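Local atomic coordinates of chitinase (PDB entry 5VG0), a protein that probably breaks down chitin, and is represented here by its copper-binding lytic polysaccharide monooxygenase domain, which holds a peroxide ion at a histidine brace. Residues 11-15 with 16-20; 84-88 with 89-93. All blocks are in the same frame, centred on the assembly; numbering follows the deposited sequence.

Interaction 1: 11-15 with 16-20; sequences QALCA and SGETS
Leu13 and Glu18 meet where helix 10-15 ends in a Schellman motif. Glu18 N donates to Leu13 O at 2.9 Å. This bond lies in the carbonyl plane, with an N-H...O angle of 151°. Inside it, Gly17 N donates to Cys14 O at 3.2 Å. That donor stands above the carbonyl plane, so it does not use a lone pair. Gly17 has a positive phi of 72°, which favours glycine and turns the chain off the helix. One step earlier, Ser16 N still makes a helical bond to Ala12 O.

The Schellman bonds from Gly17 and Glu18 bring side chains together at the helix end. Leu13 CD2 rests against Glu18 CB at 3.8 Å, and the two side chains cross at about a right angle. This is the apolar contact expected across a Schellman motif, made here by the aliphatic root of a glutamate. The carboxylate leads away from the helix.

Thr19 packs against the last helical turn as well. Its CB points toward the helix and splits into two branches with different tasks. With chi1 at 59°, OG1 lies between the backbone N and the carbonyl carbon, which puts CG2 anti to the carbonyl carbon and against the last helical turn. Thr19 CG2 lies 4.0 Å from Leu13 CB and 4.2 Å from Cys14 SG, the sulfur joined to Cys23 in a disulfide. The methyl thus touches both the leucine and the half-cystine. The other branch, OG1, is polar at its tip and hydrogen-bonds to Phe21 O.

A water ties this hydroxyl back to the helix end. The water donates one hydrogen to Cys14 O at 2.7 Å and the other to Thr19 OG1 at 3.1 Å.

Interaction 2: 84-88 with 89-93; sequences EYFVD and GQLHQ
Phe86 and Leu91 make the close-packed side of a beta hairpin closed by a type I' turn from Val87 to Gln90. Leu91 CD1 sits over one face of the Phe86 ring, 4.2 Å from its centroid and 13° off the normal, a CH-pi contact. With chi1 at -177°, Leu91 CG is anti to its backbone N, and Leu91 CD1 also meets Glu84 CB at 3.9 Å. Leu121 and Arg123 of strand 118-126 also touch the buried phenylalanine. An alanine here is likely to leave Leu91 CD1 without its aromatic face and open a gap beside Leu121.

On the other face, Val87 CG2 lies over the His92 ring, 4.2 Å from its centroid. His92 also belongs to a classic beta bulge: Tyr85 O accepts both His92 N at 2.8 Å and Gln93 N at 3.2 Å, each in the carbonyl plane. The polar ends of His92 and Gln93 both bond to Thr111.

The turn is the solvent side: Asp88, Gly89 and Gln90 are exposed, and few side chains meet there. Gly89 takes backbone angles that would jam a CB against the carbonyl of Asp88. Gln90 N bonds to Val87 O from above the carbonyl plane. The Asp88 carboxylate bonds to His118 and Thr119.

Val87 N to Gln90 O and Tyr85 N to Gln93 O are both 2.9 Å. Backbone bonds thus set the register, while CH-pi contacts add packing on both faces.

Both contacts are local turns of the chain within the lytic polysaccharide monooxygenase domain, away from the copper site. They lie on opposite sides of the chain's centre, their own centres about 23 Å apart, and share no secondary-structure element. Interaction 1 is partly buried and ends a short helix beside a disulfide. Interaction 2 is a surface contact, though Tyr85 and Phe86 are buried, both touching strand 118-126 and Tyr85 also strand 105-110. Each uses a glycine with positive phi at its turn. In 11-20 backbone bonds end a helix, with aliphatic contacts and a bridging water beside them; in 84-93 they pair two strands, with CH-pi contacts to aromatic rings on both faces.

Interaction 1: 11-15 with 16-20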
loop_
_atom_site.group_PDB
_atom_site.type_symbol
_atom_site.label_atom_id
_atom_site.label_comp_id
_atom_site.label_asym_id
_atom_site.label_seq_id
_atom_site.Cartn_x
_atom_site.Cartn_y
_atom_site.Cartn_z
ATOM N N GLN A 11 -2.132 6.807 -2.077
ATOM C CA GLN A 11 -3.556 7.039 -2.286
ATOM C C GLN A 11 -4.207 7.670 -1.061
ATOM O O GLN A 11 -5.119 8.486 -1.206
ATOM C CB GLN A 11 -4.291 5.771 -2.752
ATOM C CG GLN A 11 -4.114 4.519 -1.909
ATOM C CD GLN A 11 -3.059 3.608 -2.483
ATOM O OE1 GLN A 11 -1.908 4.012 -2.649
ATOM N NE2 GLN A 11 -3.443 2.397 -2.830
ATOM N N ALA A 12 -3.767 7.296 0.149
ATOM C CA ALA A 12 -4.295 7.931 1.356
ATOM C C ALA A 12 -4.006 9.423 1.386
ATOM O O ALA A 12 -4.861 10.224 1.780
ATOM C CB ALA A 12 -3.693 7.287 2.599
ATOM N N LEU A 13 -2.806 9.815 0.972
ATOM C CA LEU A 13 -2.431 11.223 0.979
ATOM C C LEU A 13 -3.247 12.002 -0.032
ATOM O O LEU A 13 -3.660 13.137 0.233
ATOM C CB LEU A 13 -0.938 11.351 0.708
ATOM C CG LEU A 13 -0.063 10.801 1.838
ATOM C CD1 LEU A 13 1.359 10.599 1.359
ATOM C CD2 LEU A 13 -0.083 11.679 3.043
ATOM N N CYS A 14 -3.499 11.413 -1.193
ATOM C CA CYS A 14 -4.384 12.040 -2.161
ATOM C C CYS A 14 -5.777 12.241 -1.557
ATOM O O CYS A 14 -6.364 13.323 -1.659
ATOM C CB CYS A 14 -4.475 11.183 -3.428
ATOM S SG CYS A 14 -2.971 11.158 -4.411
ATOM N N ALA A 15 -6.332 11.192 -0.950
ATOM C CA ALA A 15 -7.703 11.226 -0.453
ATOM C C ALA A 15 -7.852 12.168 0.733
ATOM O O ALA A 15 -8.946 12.682 0.978
ATOM C CB ALA A 15 -8.148 9.811 -0.090
ATOM N N SER A 16 -6.800 12.385 1.495
ATOM C CA SER A 16 -6.824 13.264 2.652
ATOM C C SER A 16 -6.515 14.709 2.299
ATOM O O SER A 16 -6.516 15.563 3.189
ATOM C CB SER A 16 -5.812 12.779 3.692
ATOM O OG SER A 16 -6.165 11.498 4.171
ATOM N N GLY A 17 -6.236 15.008 1.035
ATOM C CA GLY A 17 -5.896 16.359 0.632
ATOM C C GLY A 17 -4.525 16.798 1.082
ATOM O O GLY A 17 -4.266 17.993 1.190
ATOM N N GLU A 18 -3.632 15.853 1.346
ATOM C CA GLU A 18 -2.304 16.166 1.847
ATOM C C GLU A 18 -1.288 16.399 0.736
ATOM O O GLU A 18 -0.235 16.990 0.994
ATOM C CB GLU A 18 -1.829 15.060 2.794
ATOM C CG GLU A 18 -2.708 14.894 4.022
ATOM C CD GLU A 18 -2.390 15.891 5.105
ATOM O OE1 GLU A 18 -1.303 16.509 5.044
ATOM O OE2 GLU A 18 -3.225 16.068 6.019
ATOM N N THR A 19 -1.591 16.022 -0.492
ATOM C CA THR A 19 -0.700 16.337 -1.595
ATOM C C THR A 19 -0.950 17.760 -2.070
ATOM O O THR A 19 -2.037 18.308 -1.910
ATOM C CB THR A 19 -0.927 15.373 -2.757
ATOM O OG1 THR A 19 -2.282 15.456 -3.195
ATOM C CG2 THR A 19 -0.618 13.943 -2.339
ATOM N N SER A 20 0.070 18.342 -2.671
ATOM C CA SER A 20 0.004 19.688 -3.225
ATOM C C SER A 20 -0.371 19.700 -4.696
ATOM O O SER A 20 -0.347 20.752 -5.333
ATOM C CB SER A 20 1.368 20.344 -3.070
ATOM O OG SER A 20 2.329 19.538 -3.712
HETATM O O HOH W 1 -5.309 15.675 -2.597
#

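Interaction 2: 84-88 with 89-93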
loop_
_atom_site.group_PDB
_atom_site.type_symbol
_atom_site.label_atom_id
_atom_site.label_comp_id
_atom_site.label_asym_id
_atom_site.label_seq_id
_atom_site.Cartn_x
_atom_site.Cartn_y
_atom_site.Cartn_z
ATOM N N GLU A 84 1.962 -9.128 1.233
ATOM C CA GLU A 84 3.381 -9.082 0.923
ATOM C C GLU A 84 3.864 -7.647 1.016
ATOM O O GLU A 84 3.240 -6.741 0.474
ATOM C CB GLU A 84 3.652 -9.613 -0.483
ATOM C CG GLU A 84 3.347 -11.094 -0.638
ATOM C CD GLU A 84 3.498 -11.550 -2.062
ATOM O OE1 GLU A 84 2.781 -11.027 -2.926
ATOM O OE2 GLU A 84 4.361 -12.420 -2.304
ATOM N N TYR A 85 4.976 -7.449 1.697
ATOM C CA TYR A 85 5.586 -6.141 1.861
ATOM C C TYR A 85 6.958 -6.134 1.224
ATOM O O TYR A 85 7.807 -6.952 1.580
ATOM C CB TYR A 85 5.678 -5.765 3.336
ATOM C CG TYR A 85 4.329 -5.625 3.976
ATOM C CD1 TYR A 85 3.643 -4.437 3.908
ATOM C CD2 TYR A 85 3.710 -6.679 4.603
ATOM C CE1 TYR A 85 2.400 -4.285 4.462
ATOM C CE2 TYR A 85 2.443 -6.524 5.179
ATOM C CZ TYR A 85 1.797 -5.319 5.103
ATOM O OH TYR A 85 0.555 -5.116 5.643
ATOM N N PHE A 86 7.148 -5.218 0.294
ATOM C CA PHE A 86 8.392 -5.040 -0.442
ATOM C C PHE A 86 9.034 -3.738 0.001
ATOM O O PHE A 86 8.343 -2.762 0.287
ATOM C CB PHE A 86 8.127 -4.940 -1.956
ATOM C CG PHE A 86 7.508 -6.158 -2.570
ATOM C CD1 PHE A 86 6.157 -6.424 -2.435
ATOM C CD2 PHE A 86 8.283 -7.022 -3.322
ATOM C CE1 PHE A 86 5.608 -7.559 -3.007
ATOM C CE2 PHE A 86 7.724 -8.145 -3.887
ATOM C CZ PHE A 86 6.384 -8.406 -3.730
ATOM N N VAL A 87 10.357 -3.711 0.056
ATOM C CA VAL A 87 11.105 -2.486 0.293
ATOM C C VAL A 87 11.916 -2.229 -0.965
ATOM O O VAL A 87 12.747 -3.053 -1.354
ATOM C CB VAL A 87 11.989 -2.591 1.540
ATOM C CG1 VAL A 87 12.859 -1.349 1.690
ATOM C CG2 VAL A 87 11.111 -2.845 2.756
ATOM N N ASP A 88 11.640 -1.115 -1.629
ATOM C CA ASP A 88 12.310 -0.759 -2.879
ATOM C C ASP A 88 12.271 -1.914 -3.881
ATOM O O ASP A 88 13.245 -2.189 -4.573
ATOM C CB ASP A 88 13.735 -0.291 -2.623
ATOM C CG ASP A 88 13.812 0.814 -1.606
ATOM O OD1 ASP A 88 12.938 1.705 -1.574
ATOM O OD2 ASP A 88 14.788 0.787 -0.837
ATOM N N GLY A 89 11.143 -2.616 -3.949
ATOM C CA GLY A 89 10.916 -3.617 -4.965
ATOM C C GLY A 89 11.346 -5.018 -4.612
ATOM O O GLY A 89 11.139 -5.927 -5.430
ATOM N N GLN A 90 11.935 -5.233 -3.435
ATOM C CA GLN A 90 12.394 -6.550 -3.008
ATOM C C GLN A 90 11.573 -7.016 -1.820
ATOM O O GLN A 90 11.300 -6.259 -0.888
ATOM C CB GLN A 90 13.869 -6.520 -2.636
ATOM C CG GLN A 90 14.830 -6.599 -3.843
ATOM C CD GLN A 90 14.815 -5.345 -4.695
ATOM O OE1 GLN A 90 15.161 -4.258 -4.233
ATOM N NE2 GLN A 90 14.412 -5.487 -5.947
ATOM N N LEU A 91 11.168 -8.270 -1.861
ATOM C CA LEU A 91 10.278 -8.798 -0.846
ATOM C C LEU A 91 10.964 -8.786 0.512
ATOM O O LEU A 91 12.083 -9.278 0.669
ATOM C CB LEU A 91 9.868 -10.221 -1.229
ATOM C CG LEU A 91 8.875 -10.913 -0.302
ATOM C CD1 LEU A 91 7.530 -10.194 -0.258
ATOM C CD2 LEU A 91 8.688 -12.368 -0.717
ATOM N N HIS A 92 10.263 -8.249 1.499
ATOM C CA HIS A 92 10.791 -8.070 2.838
ATOM C C HIS A 92 10.098 -8.954 3.861
ATOM O O HIS A 92 10.764 -9.638 4.636
ATOM C CB HIS A 92 10.641 -6.587 3.211
ATOM C CG HIS A 92 11.261 -6.229 4.508
ATOM N ND1 HIS A 92 12.615 -6.063 4.650
ATOM C CD2 HIS A 92 10.718 -5.989 5.719
ATOM C CE1 HIS A 92 12.887 -5.747 5.900
ATOM N NE2 HIS A 92 11.754 -5.708 6.573
ATOM N N GLN A 93 8.765 -8.977 3.879
ATOM C CA GLN A 93 7.994 -9.785 4.815
ATOM C C GLN A 93 6.696 -10.219 4.166
ATOM O O GLN A 93 6.117 -9.486 3.378
ATOM C CB GLN A 93 7.606 -9.011 6.085
ATOM C CG GLN A 93 8.694 -8.943 7.111
ATOM C CD GLN A 93 8.328 -8.067 8.292
ATOM O OE1 GLN A 93 8.928 -7.038 8.488
ATOM N NE2 GLN A 93 7.353 -8.480 9.086
#